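Local structure of carbohydrate binding module (Uncultured bacterium, 2W3J) at residues Val71-Asp75 with Ser76-Thr80. The protein probably binds uronic acid sugars, as a calcium-containing, beta-sandwich carbohydrate-binding module of family 35. Numbering follows the deposited sequence.
Sequences VVVND and SQIKT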
ATOM      1  N   VAL A  71       1.300  -8.525   1.517  1.00 17.29           N
ATOM      2  CA  VAL A  71       1.271  -7.980   0.166  1.00 18.13           C
ATOM      3  C   VAL A  71       0.841  -9.121  -0.769  1.00 18.48           C
ATOM      4  O   VAL A  71       1.476 -10.187  -0.762  1.00 20.53           O
ATOM      5  CB  VAL A  71       2.660  -7.458  -0.234  1.00 18.04           C
ATOM      6  CG1 VAL A  71       2.678  -6.964  -1.695  1.00 21.14           C
ATOM      7  CG2 VAL A  71       3.087  -6.326   0.741  1.00 19.14           C
ATOM      8  N   VAL A  72      -0.266  -8.911  -1.479  1.00 18.54           N
ATOM      9  CA  VAL A  72      -0.830  -9.871  -2.409  1.00 19.29           C
ATOM     10  C   VAL A  72      -0.674  -9.311  -3.818  1.00 19.74           C
ATOM     11  O   VAL A  72      -1.102  -8.187  -4.080  1.00 19.92           O
ATOM     12  CB  VAL A  72      -2.319 -10.068  -2.135  1.00 19.50           C
ATOM     13  CG1 VAL A  72      -2.940 -11.072  -3.130  1.00 21.84           C
ATOM     14  CG2 VAL A  72      -2.524 -10.548  -0.687  1.00 20.63           C
ATOM     15  N   VAL A  73      -0.101 -10.074  -4.749  1.00 18.86           N
ATOM     16  CA  VAL A  73       0.047  -9.520  -6.104  1.00 19.10           C
ATOM     17  C   VAL A  73      -0.573 -10.505  -7.078  1.00 19.67           C
ATOM     18  O   VAL A  73      -0.228 -11.698  -7.039  1.00 20.25           O
ATOM     19  CB  VAL A  73       1.528  -9.261  -6.437  1.00 18.72           C
ATOM     20  CG1 VAL A  73       1.681  -8.765  -7.885  1.00 18.85           C
ATOM     21  CG2 VAL A  73       2.153  -8.247  -5.427  1.00 18.96           C
ATOM     22  N   ASN A  74      -1.526 -10.029  -7.865  1.00 20.32           N
ATOM     23  CA  ASN A  74      -2.274 -10.892  -8.789  1.00 22.65           C
ATOM     24  C   ASN A  74      -2.891 -12.090  -8.076  1.00 25.01           C
ATOM     25  O   ASN A  74      -2.798 -13.235  -8.555  1.00 25.18           O
ATOM     26  CB  ASN A  74      -1.356 -11.325  -9.920  1.00 22.75           C
ATOM     27  CG  ASN A  74      -0.917 -10.160 -10.753  1.00 20.15           C
ATOM     28  OD1 ASN A  74       0.251 -10.057 -11.151  1.00 24.73           O
ATOM     29  ND2 ASN A  74      -1.845  -9.258 -11.012  1.00 18.35           N
ATOM     30  N   ASP A  75      -3.479 -11.814  -6.907  1.00 26.10           N
ATOM     31  CA  ASP A  75      -4.206 -12.821  -6.126  1.00 28.15           C
ATOM     32  C   ASP A  75      -3.297 -13.833  -5.414  1.00 28.21           C
ATOM     33  O   ASP A  75      -3.789 -14.802  -4.822  1.00 30.16           O
ATOM     34  CB  ASP A  75      -5.225 -13.532  -7.029  1.00 28.83           C
ATOM     35  CG  ASP A  75      -6.609 -13.604  -6.404  1.00 32.51           C
ATOM     36  OD1 ASP A  75      -6.797 -13.113  -5.259  1.00 36.40           O
ATOM     37  OD2 ASP A  75      -7.516 -14.164  -7.056  1.00 38.06           O
ATOM     38  N   SER A  76      -1.987 -13.607  -5.431  1.00 26.82           N
ATOM     39  CA  SER A  76      -1.022 -14.471  -4.753  0.50 26.21           C
ATOM     40  C   SER A  76      -0.318 -13.765  -3.591  1.00 26.02           C
ATOM     41  O   SER A  76       0.194 -12.641  -3.756  1.00 24.32           O
ATOM     42  CB  SER A  76       0.037 -14.971  -5.742  0.50 27.35           C
ATOM     43  OG  SER A  76       1.212 -15.387  -5.069  0.50 27.91           O
ATOM     44  N   GLN A  77      -0.254 -14.417  -2.427  1.00 24.76           N
ATOM     45  CA  GLN A  77       0.473 -13.838  -1.284  1.00 24.07           C
ATOM     46  C   GLN A  77       1.965 -13.814  -1.503  1.00 24.76           C
ATOM     47  O   GLN A  77       2.605 -14.851  -1.736  1.00 25.68           O
ATOM     48  CB  GLN A  77       0.192 -14.598   0.015  1.00 24.03           C
ATOM     49  CG  GLN A  77      -1.256 -14.634   0.371  1.00 21.69           C
ATOM     50  CD  GLN A  77      -1.456 -15.435   1.660  1.00 24.85           C
ATOM     51  OE1 GLN A  77      -0.672 -15.309   2.617  1.00 26.82           O
ATOM     52  NE2 GLN A  77      -2.481 -16.250   1.682  1.00 19.82           N
ATOM     53  N   ILE A  78       2.546 -12.628  -1.432  1.00 23.88           N
ATOM     54  CA  ILE A  78       3.956 -12.485  -1.732  1.00 23.73           C
ATOM     55  C   ILE A  78       4.808 -12.438  -0.486  1.00 24.54           C
ATOM     56  O   ILE A  78       5.818 -13.140  -0.378  1.00 24.47           O
ATOM     57  CB  ILE A  78       4.234 -11.216  -2.606  1.00 23.91           C
ATOM     58  CG1 ILE A  78       3.444 -11.268  -3.918  1.00 24.65           C
ATOM     59  CG2 ILE A  78       5.727 -11.028  -2.846  1.00 23.76           C
ATOM     60  CD1 ILE A  78       3.652 -12.563  -4.712  1.00 25.07           C
ATOM     61  N   LYS A  79       4.439 -11.603   0.476  1.00 24.10           N
ATOM     62  CA  LYS A  79       5.247 -11.439   1.671  0.50 24.81           C
ATOM     63  C   LYS A  79       4.448 -10.728   2.757  1.00 24.83           C
ATOM     64  O   LYS A  79       3.571  -9.918   2.455  1.00 24.44           O
ATOM     65  CB  LYS A  79       6.499 -10.616   1.373  0.50 25.57           C
ATOM     66  CG  LYS A  79       7.451 -10.588   2.551  0.50 27.39           C
ATOM     67  CD  LYS A  79       8.724  -9.869   2.251  0.50 29.12           C
ATOM     68  CE  LYS A  79       9.557  -9.766   3.508  0.50 30.62           C
ATOM     69  NZ  LYS A  79      10.857  -9.092   3.247  0.50 30.25           N
ATOM     70  N   THR A  80       4.764 -11.026   4.011  1.00 24.13           N
ATOM     71  CA  THR A  80       4.131 -10.332   5.133  1.00 23.62           C
ATOM     72  C   THR A  80       5.119  -9.337   5.643  1.00 22.96           C
ATOM     73  O   THR A  80       6.273  -9.682   5.860  1.00 23.45           O
ATOM     74  CB  THR A  80       3.737 -11.292   6.265  1.00 23.96           C
ATOM     75  OG1 THR A  80       2.756 -12.186   5.751  1.00 26.79           O
ATOM     76  CG2 THR A  80       3.114 -10.493   7.433  1.00 24.26           C
TER
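Val73 and Ile78 meet on the side of a beta hairpin that carries Val71 and Val73, toward strand 93-101, and the side chain of Ile78 can be followed atom by atom. Its CB lies 3.5 Å from Val71 O, the carbonyl that also accepts the bond from Ile78 N (2.7 Å, 165° at the hydrogen). CG1, placed beside the backbone N by a chi1 of -58°, runs obliquely over Val73, 3.7 Å from Val73 CB and 3.6 Å from Val73 CG2. The tip, CD1, turns from Val73 toward Ser76 and lies 3.6 Å from Ser76 O; CG2 is the other branch, anti to the backbone N. The side chain also rests on Pro100, while Val73 packs on Ile99 and Leu101. Ile78 and Lys79 both stand opposite Val71, a classic beta bulge: the helical-type psi of Ile78 (-49°) breaks the extended chain and turns its side chain to this face. Val71 N donates to Lys79 O (2.8 Å). Toward the turn, Val73 N donates to Ser76 O at 2.8 Å, an oxygen that Val72 CA also approaches. The return bond, Ser76 N to Val73 O, is longer at 3.1 Å, its donor well above the carbonyl plane. Positive phi at both Asn74 and Asp75 marks a two-residue type I' hairpin. Four backbone hydrogen bonds therefore fix the hairpin, and the bulge's extra residue adds an apolar side chain to the hydrophobic layer facing strand 93-101.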